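Local coordinates for protein probable benzoylformate decarboxylase (Rhodococcus jostii, PDB 7ORX) that belongs to the thiamine diphosphate-dependent enzyme family and binds thiamine diphosphate together with a sodium ion, at residues Gly427-Gly432 / Ile453-Asn458; Ser433-Ile438 / Pro482-Val487; Thr498-Ala503 / Thr520-Arg525. All coordinates share one frame; numbering follows the deposited sequence.

Contact 1 (Gly427-Gly432 / Ile453-Asn458); sequences GLIGDG and IIILNN. With NA (sodium ion), chain J; TPP (thiamine diphosphate), chain I.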
# COMPACT_ATOMS: atom_id res chain seq x y z
N GLY C 427 -16.88 -26.87 -21.34
CA GLY C 427 -17.19 -25.51 -20.88
C GLY C 427 -18.67 -25.23 -21.03
O GLY C 427 -19.21 -25.55 -22.12
N LEU C 428 -19.32 -24.73 -19.99
CA LEU C 428 -20.71 -24.26 -20.08
C LEU C 428 -20.71 -22.78 -19.72
O LEU C 428 -20.73 -22.48 -18.54
CB LEU C 428 -21.54 -25.08 -19.10
CG LEU C 428 -21.53 -26.58 -19.34
CD1 LEU C 428 -22.00 -27.27 -18.06
CD2 LEU C 428 -22.42 -26.95 -20.55
N ILE C 429 -20.63 -21.93 -20.73
CA ILE C 429 -20.35 -20.48 -20.58
C ILE C 429 -21.62 -19.77 -21.01
O ILE C 429 -22.17 -20.16 -22.01
CB ILE C 429 -19.17 -20.09 -21.49
CG1 ILE C 429 -18.01 -21.08 -21.41
CG2 ILE C 429 -18.71 -18.66 -21.26
CD1 ILE C 429 -17.57 -21.42 -20.02
N GLY C 430 -22.05 -18.74 -20.29
CA GLY C 430 -23.11 -17.86 -20.81
C GLY C 430 -22.61 -16.98 -21.95
O GLY C 430 -21.40 -16.80 -22.06
N ASP C 431 -23.53 -16.39 -22.71
CA ASP C 431 -23.21 -15.43 -23.79
C ASP C 431 -22.56 -14.15 -23.23
O ASP C 431 -21.74 -13.52 -23.93
CB ASP C 431 -24.44 -15.13 -24.66
CG ASP C 431 -25.64 -14.45 -23.99
OD1 ASP C 431 -25.93 -14.74 -22.75
OD2 ASP C 431 -26.29 -13.65 -24.72
N GLY C 432 -22.92 -13.76 -22.02
CA GLY C 432 -22.25 -12.63 -21.34
C GLY C 432 -20.81 -12.97 -20.98
O GLY C 432 -19.93 -12.26 -21.44
N ILE C 453 -16.69 -26.31 -25.91
CA ILE C 453 -17.26 -25.06 -25.35
C ILE C 453 -18.73 -24.96 -25.77
O ILE C 453 -19.01 -24.88 -26.97
CB ILE C 453 -16.43 -23.86 -25.84
CG1 ILE C 453 -14.96 -23.98 -25.42
CG2 ILE C 453 -17.00 -22.55 -25.35
CD1 ILE C 453 -14.74 -23.97 -23.94
N ILE C 454 -19.64 -24.94 -24.81
CA ILE C 454 -21.09 -24.73 -25.04
C ILE C 454 -21.43 -23.34 -24.54
O ILE C 454 -21.35 -23.11 -23.33
CB ILE C 454 -21.90 -25.80 -24.32
CG1 ILE C 454 -21.55 -27.19 -24.86
CG2 ILE C 454 -23.37 -25.50 -24.44
CD1 ILE C 454 -22.16 -28.33 -24.04
N ILE C 455 -21.74 -22.43 -25.45
CA ILE C 455 -22.23 -21.07 -25.11
C ILE C 455 -23.74 -21.21 -24.87
O ILE C 455 -24.38 -21.62 -25.78
CB ILE C 455 -21.94 -20.09 -26.25
CG1 ILE C 455 -20.46 -20.02 -26.63
CG2 ILE C 455 -22.48 -18.73 -25.90
CD1 ILE C 455 -19.54 -19.78 -25.48
N LEU C 456 -24.24 -20.94 -23.68
CA LEU C 456 -25.69 -20.86 -23.42
C LEU C 456 -26.05 -19.42 -23.72
O LEU C 456 -25.71 -18.57 -22.90
CB LEU C 456 -26.00 -21.18 -21.97
CG LEU C 456 -25.94 -22.66 -21.62
CD1 LEU C 456 -24.52 -23.12 -21.51
CD2 LEU C 456 -26.59 -22.93 -20.29
N ASN C 457 -26.65 -19.18 -24.89
CA ASN C 457 -26.95 -17.82 -25.40
C ASN C 457 -28.42 -17.50 -25.16
O ASN C 457 -29.25 -17.95 -25.98
CB ASN C 457 -26.64 -17.72 -26.89
CG ASN C 457 -26.93 -16.33 -27.44
OD1 ASN C 457 -27.57 -15.52 -26.77
ND2 ASN C 457 -26.43 -16.04 -28.63
N ASN C 458 -28.73 -16.72 -24.13
CA ASN C 458 -30.11 -16.25 -23.86
C ASN C 458 -30.24 -14.75 -24.20
O ASN C 458 -31.28 -14.16 -23.87
CB ASN C 458 -30.61 -16.70 -22.48
CG ASN C 458 -29.81 -16.25 -21.29
OD1 ASN C 458 -28.94 -15.41 -21.42
ND2 ASN C 458 -30.13 -16.83 -20.15
NA NA J . -27.00 -14.74 -20.89
N1' TPP I . -18.02 -8.12 -14.67
C2' TPP I . -17.25 -9.12 -14.22
CM2 TPP I . -15.81 -9.13 -14.62
N3' TPP I . -17.67 -10.11 -13.43
C4' TPP I . -18.96 -10.09 -13.05
N4' TPP I . -19.35 -11.09 -12.25
C5' TPP I . -19.86 -9.09 -13.48
C6' TPP I . -19.31 -8.11 -14.29
C7' TPP I . -21.33 -9.06 -13.09
N3 TPP I . -22.13 -10.16 -13.68
C2 TPP I . -22.60 -11.17 -12.94
S1 TPP I . -23.56 -12.27 -13.83
C5 TPP I . -23.31 -11.30 -15.25
C4 TPP I . -22.46 -10.26 -15.03
CM4 TPP I . -21.96 -9.29 -16.07
C6 TPP I . -24.03 -11.61 -16.54
C7 TPP I . -23.35 -12.65 -17.37
O7 TPP I . -24.33 -13.68 -17.61
PA TPP I . -24.15 -14.74 -18.79
O1A TPP I . -22.78 -15.30 -19.03
O2A TPP I . -24.79 -14.08 -19.96
O3A TPP I . -25.08 -15.88 -18.15
PB TPP I . -26.65 -15.79 -17.72
O1B TPP I . -27.06 -17.16 -17.20
O2B TPP I . -26.78 -14.70 -16.68
O3B TPP I . -27.35 -15.44 -19.01
O HOH W 1 -26.65 -17.08 -21.10

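Contact 2 (Ser433-Ile438 / Pro482-Val487); sequences SANYGI and PGIDFV. With TPP (thiamine diphosphate), chain I.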
# COMPACT_ATOMS: atom_id res chain seq x y z
N SER C 433 -20.62 -14.02 -20.18
CA SER C 433 -19.31 -14.51 -19.66
C SER C 433 -18.31 -14.76 -20.78
O SER C 433 -17.11 -14.52 -20.57
CB SER C 433 -19.49 -15.76 -18.90
OG SER C 433 -20.39 -15.55 -17.83
N ALA C 434 -18.77 -15.26 -21.93
CA ALA C 434 -17.85 -15.72 -22.97
C ALA C 434 -17.02 -14.54 -23.47
O ALA C 434 -15.90 -14.77 -23.85
CB ALA C 434 -18.61 -16.36 -24.08
N ASN C 435 -17.53 -13.33 -23.46
CA ASN C 435 -16.84 -12.17 -24.09
C ASN C 435 -15.63 -11.75 -23.26
O ASN C 435 -14.71 -11.12 -23.83
CB ASN C 435 -17.79 -10.98 -24.25
CG ASN C 435 -18.92 -11.31 -25.18
OD1 ASN C 435 -18.67 -11.71 -26.30
ND2 ASN C 435 -20.14 -11.25 -24.67
N TYR C 436 -15.62 -12.03 -21.96
CA TYR C 436 -14.48 -11.64 -21.07
C TYR C 436 -13.24 -12.50 -21.38
O TYR C 436 -12.17 -11.93 -21.14
CB TYR C 436 -14.86 -11.68 -19.59
CG TYR C 436 -16.04 -10.83 -19.17
CD1 TYR C 436 -17.32 -11.34 -19.26
CD2 TYR C 436 -15.87 -9.57 -18.62
CE1 TYR C 436 -18.42 -10.60 -18.84
CE2 TYR C 436 -16.95 -8.83 -18.17
CZ TYR C 436 -18.23 -9.34 -18.28
OH TYR C 436 -19.36 -8.65 -17.89
N GLY C 437 -13.37 -13.73 -21.93
CA GLY C 437 -12.21 -14.61 -22.21
C GLY C 437 -12.20 -15.22 -23.59
O GLY C 437 -11.66 -16.32 -23.76
N ILE C 438 -12.77 -14.54 -24.57
CA ILE C 438 -13.12 -15.09 -25.93
C ILE C 438 -11.83 -15.47 -26.64
O ILE C 438 -11.81 -16.47 -27.37
CB ILE C 438 -13.94 -14.06 -26.72
CG1 ILE C 438 -14.62 -14.68 -27.95
CG2 ILE C 438 -13.11 -12.85 -27.11
CD1 ILE C 438 -15.74 -15.65 -27.60
N PRO C 482 -27.62 -8.47 -27.06
CA PRO C 482 -28.07 -8.98 -28.37
C PRO C 482 -27.04 -8.70 -29.47
O PRO C 482 -26.25 -7.82 -29.30
CB PRO C 482 -29.37 -8.19 -28.61
CG PRO C 482 -29.10 -6.84 -27.98
CD PRO C 482 -28.29 -7.18 -26.73
N GLY C 483 -27.07 -9.46 -30.56
CA GLY C 483 -26.33 -9.18 -31.81
C GLY C 483 -24.90 -9.69 -31.76
O GLY C 483 -24.03 -9.01 -32.35
N ILE C 484 -24.65 -10.83 -31.07
CA ILE C 484 -23.35 -11.55 -31.02
C ILE C 484 -23.53 -12.92 -31.66
O ILE C 484 -24.35 -13.70 -31.15
CB ILE C 484 -22.88 -11.72 -29.57
CG1 ILE C 484 -22.75 -10.36 -28.87
CG2 ILE C 484 -21.60 -12.56 -29.47
CD1 ILE C 484 -22.43 -10.49 -27.39
N ASP C 485 -22.74 -13.24 -32.69
CA ASP C 485 -22.70 -14.59 -33.30
C ASP C 485 -21.41 -15.30 -32.84
O ASP C 485 -20.36 -15.00 -33.42
CB ASP C 485 -22.78 -14.50 -34.82
CG ASP C 485 -23.05 -15.84 -35.52
OD1 ASP C 485 -23.00 -16.87 -34.82
OD2 ASP C 485 -23.34 -15.85 -36.76
N PHE C 486 -21.51 -16.23 -31.89
CA PHE C 486 -20.36 -16.98 -31.32
C PHE C 486 -19.75 -17.92 -32.34
O PHE C 486 -18.58 -18.24 -32.21
CB PHE C 486 -20.78 -17.73 -30.05
CG PHE C 486 -21.06 -16.76 -28.95
CD1 PHE C 486 -20.03 -16.27 -28.16
CD2 PHE C 486 -22.33 -16.24 -28.77
CE1 PHE C 486 -20.28 -15.34 -27.18
CE2 PHE C 486 -22.57 -15.29 -27.80
CZ PHE C 486 -21.54 -14.84 -27.00
N VAL C 487 -20.51 -18.35 -33.33
CA VAL C 487 -19.96 -19.18 -34.44
C VAL C 487 -18.96 -18.31 -35.21
O VAL C 487 -17.87 -18.78 -35.43
CB VAL C 487 -21.06 -19.75 -35.36
CG1 VAL C 487 -20.47 -20.42 -36.59
CG2 VAL C 487 -21.94 -20.72 -34.57
N1' TPP I . -18.02 -8.12 -14.67
C2' TPP I . -17.25 -9.12 -14.22
CM2 TPP I . -15.81 -9.13 -14.62
N3' TPP I . -17.67 -10.11 -13.43
C4' TPP I . -18.96 -10.09 -13.05
N4' TPP I . -19.35 -11.09 -12.25
C5' TPP I . -19.86 -9.09 -13.48
C6' TPP I . -19.31 -8.11 -14.29
C7' TPP I . -21.33 -9.06 -13.09
N3 TPP I . -22.13 -10.16 -13.68
C2 TPP I . -22.60 -11.17 -12.94
S1 TPP I . -23.56 -12.27 -13.83
C5 TPP I . -23.31 -11.30 -15.25
C4 TPP I . -22.46 -10.26 -15.03
CM4 TPP I . -21.96 -9.29 -16.07
C6 TPP I . -24.03 -11.61 -16.54
C7 TPP I . -23.35 -12.65 -17.37
O7 TPP I . -24.33 -13.68 -17.61
PA TPP I . -24.15 -14.74 -18.79
O1A TPP I . -22.78 -15.30 -19.03
O2A TPP I . -24.79 -14.08 -19.96
O3A TPP I . -25.08 -15.88 -18.15
PB TPP I . -26.65 -15.79 -17.72
O1B TPP I . -27.06 -17.16 -17.20
O2B TPP I . -26.78 -14.70 -16.68
O3B TPP I . -27.35 -15.44 -19.01

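Contact 3 (Thr498-Ala503 / Thr520-Arg525); sequences TAVATA and TLIEVR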
# COMPACT_ATOMS: atom_id res chain seq x y z
N THR C 498 -20.79 -24.44 -34.42
CA THR C 498 -22.17 -24.62 -34.97
C THR C 498 -23.15 -23.99 -33.97
O THR C 498 -22.82 -23.97 -32.79
CB THR C 498 -22.46 -26.09 -35.33
OG1 THR C 498 -23.38 -26.69 -34.42
CG2 THR C 498 -21.20 -26.94 -35.38
N ALA C 499 -24.27 -23.44 -34.45
CA ALA C 499 -25.42 -22.94 -33.66
C ALA C 499 -26.56 -23.94 -33.76
O ALA C 499 -26.76 -24.55 -34.79
CB ALA C 499 -25.85 -21.57 -34.15
N VAL C 500 -27.36 -24.03 -32.71
CA VAL C 500 -28.25 -25.19 -32.43
C VAL C 500 -29.37 -24.62 -31.57
O VAL C 500 -29.08 -23.71 -30.79
CB VAL C 500 -27.39 -26.26 -31.73
CG1 VAL C 500 -27.99 -26.78 -30.43
CG2 VAL C 500 -27.04 -27.40 -32.66
N ALA C 501 -30.61 -25.04 -31.75
CA ALA C 501 -31.75 -24.46 -30.99
C ALA C 501 -32.76 -25.54 -30.59
O ALA C 501 -33.75 -25.19 -29.94
CB ALA C 501 -32.39 -23.38 -31.84
N THR C 502 -32.53 -26.81 -30.94
CA THR C 502 -33.41 -27.93 -30.53
C THR C 502 -32.57 -29.04 -29.93
O THR C 502 -31.40 -29.11 -30.25
CB THR C 502 -34.20 -28.50 -31.72
OG1 THR C 502 -33.25 -29.26 -32.45
CG2 THR C 502 -34.85 -27.44 -32.58
N ALA C 503 -33.19 -29.86 -29.10
CA ALA C 503 -32.62 -31.04 -28.44
C ALA C 503 -32.03 -31.98 -29.49
O ALA C 503 -30.92 -32.46 -29.26
CB ALA C 503 -33.68 -31.73 -27.63
N THR C 520 -14.00 -27.33 -30.32
CA THR C 520 -15.35 -27.21 -30.93
C THR C 520 -16.19 -26.33 -30.04
O THR C 520 -16.07 -26.44 -28.80
CB THR C 520 -16.00 -28.59 -31.06
OG1 THR C 520 -15.72 -29.29 -29.85
CG2 THR C 520 -15.43 -29.36 -32.22
N LEU C 521 -16.99 -25.47 -30.64
CA LEU C 521 -17.92 -24.57 -29.94
C LEU C 521 -19.32 -24.88 -30.43
O LEU C 521 -19.53 -24.87 -31.64
CB LEU C 521 -17.57 -23.13 -30.28
CG LEU C 521 -18.46 -22.11 -29.59
CD1 LEU C 521 -17.63 -20.95 -29.05
CD2 LEU C 521 -19.56 -21.64 -30.50
N ILE C 522 -20.25 -25.10 -29.51
CA ILE C 522 -21.70 -25.20 -29.83
C ILE C 522 -22.38 -23.99 -29.23
O ILE C 522 -22.31 -23.85 -28.05
CB ILE C 522 -22.27 -26.49 -29.24
CG1 ILE C 522 -21.63 -27.72 -29.88
CG2 ILE C 522 -23.76 -26.52 -29.37
CD1 ILE C 522 -21.71 -28.94 -29.00
N GLU C 523 -23.04 -23.16 -30.04
CA GLU C 523 -23.85 -22.03 -29.52
C GLU C 523 -25.26 -22.57 -29.38
O GLU C 523 -25.82 -22.89 -30.37
CB GLU C 523 -23.77 -20.83 -30.45
CG GLU C 523 -24.61 -19.67 -29.96
CD GLU C 523 -24.74 -18.50 -30.94
OE1 GLU C 523 -24.00 -18.48 -31.96
OE2 GLU C 523 -25.59 -17.59 -30.70
N VAL C 524 -25.75 -22.76 -28.18
CA VAL C 524 -27.14 -23.23 -27.92
C VAL C 524 -27.96 -21.97 -27.69
O VAL C 524 -27.55 -21.19 -26.87
CB VAL C 524 -27.22 -24.12 -26.67
CG1 VAL C 524 -28.65 -24.52 -26.38
CG2 VAL C 524 -26.33 -25.33 -26.80
N ARG C 525 -29.08 -21.82 -28.38
CA ARG C 525 -30.08 -20.78 -28.06
C ARG C 525 -30.88 -21.28 -26.86
O ARG C 525 -31.47 -22.38 -26.95
CB ARG C 525 -30.95 -20.49 -29.29
CG ARG C 525 -31.63 -19.14 -29.22
CD ARG C 525 -33.12 -19.27 -29.01
NE ARG C 525 -33.87 -19.24 -30.27
CZ ARG C 525 -34.56 -18.20 -30.77
NH1 ARG C 525 -34.59 -17.05 -30.11
NH2 ARG C 525 -35.21 -18.31 -31.92

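Contact 1 (Gly427-Gly432 / Ile453-Asn458)
L428 and I454 lie side by side on neighbouring parallel strands, the two strands of a beta-alpha-beta unit whose C-terminal ends carry the GDG and NN of the cofactor-binding motif of thiamine diphosphate enzymes. The strand half is the tight part, its axes approaching to 4.6 Å at 27°. I454 N bonds to G427 O, I429 N to I454 O (2.9 Å) and L456 N to I429 O. On one face L428 CD2 touches I454 CD1 at 3.8 Å; on the other I455 CD1 reaches I429 CB at 4.0 Å. Helix 358-368 packs on the L428, I454 and L456 face, whereas A434 touches I429 and I455. Past G430 the pairing slackens, D431 N to L456 O being weak. D431 stays buried against I455 and F486; the looser side is the partly exposed N457 and N458. D431 and N457 cross at about a right angle, planes 29° apart. Their OD2 and OD1, two acceptors 3.1 Å apart, are not bonded: N457 OD1 accepts from G459 N, and ND2 donates to E523. G432 N donates to O2A of thiamine diphosphate (2.8 Å). The sodium ion takes N458, T460, a water, two diphosphate oxygens and, with chi1 at 63°, D431 OD1 at 2.1 Å.

Contact 2 (Ser433-Ile438 / Pro482-Val487)
A434 and F486 make the central touch: CB of A434 lies 3.7 Å from CE1 of F486, approaching the ring obliquely. I438 comes in at the ring edge, near its plane, with CD1 4.4 Å from CD1 of F486. N435 meets I484 from the opposite direction, its ND2 3.6 Å from I484 CD1. The N435 and F486 side chains cross at about a right angle, yet amide and ring planes are only 28° apart. The contact between the segments is small, 158 Å², and mostly apolar.

What positions these groups forms a second shell. CG of F486 is anti to the carbonyl carbon (chi1 -70°), a setting that brings the ring end towards A434. I484 CG2 then sits 3.3 Å above one face of the ring, offset toward its rim. The amide of N435 is tied at both ends: OD1 bonds to the hydroxyl of Y493 of the second subunit, and ND2 bonds weakly to G432 O. D485 is the N-cap of helix 486-493, its OD1 accepting from V487 N (3.3 Å) from above the carboxylate plane.

The same segment, 433-438, also meets the cofactor. S433 N donates to O1A of thiamine diphosphate (2.8 Å, 166°); the S433 hydroxyl lies within reach of both O1A and E378 O. The Y436 ring lies oblique to N1' of the cofactor, and its hydroxyl bonds to N26 of the second subunit, which places the site at the subunit interface.

In the surrounding fold, F486 packs against I455 and N457 of strand 452-457 and L521 of strand 520-525, I438 and I484 both rest on L489 of helix 486-493, and W442 of the second subunit lies against I484.

Contact 3 (Thr498-Ala503 / Thr520-Arg525)
E523 and A499 are in register on adjacent parallel strands of the C-terminal thiamine diphosphate-binding domain, their side chains on the same face; the strands are two arms of a beta-alpha-beta unit whose helix is 503-515. The strand axes approach to 4.7 Å at 26°. Backbone bonds set the register: T498 N to L521 O (3.1 Å), E523 N to T498 O (2.9 Å) and R525 N to V500 O (3.1 Å), with V500 N to E523 O weak.

The E523 side chain starts against the partner strand, CB being 4.0 Å from T498 O and 4.2 Å from A499 CA. CG stands anti to the backbone N (chi1 179°), and with chi2 extended at -172° CG and CD carry the carboxylate past A499 and V487. At the tip, OE1 is 4.2 Å from A499 CB and accepts a weak bond from F486 N; the D485 carboxylate nearby would probably disfavour a full charge on both. OE2 accepts from N457 ND2. On the opposite face V500 CG1 meets V524 CG2 at 4.2 Å.

Strand 496-500 is the outermost of its sheet within the chain, and 520-525 pairs on its other side with strand 452-457. Helix 503-515 packs on V500 and V524, while V487 of helix 486-493 lies over A499 and E523.

Followed from the N terminus, residues 427-432 open contact 1 and lead directly into 433-438, which open contact 2. Contact 1 closes at 453-458 after 20 intervening residues that include helix 440-447; contact 2 closes later, at 482-487, so the two loops cross rather than nest. Both touch thiamine diphosphate, and I455 packs on A434 and F486 between them. Contact 3 follows in series, its 16-residue loop spanning helix 503-515. Strands 425-430, 452-457, 520-525 and 496-500 lie in that order across one parallel sheet: contact 1 joins the central pair, contact 3 the pair at one edge, I453 O to I522 N links them, and contact 2 fastens helix 486-493 alongside.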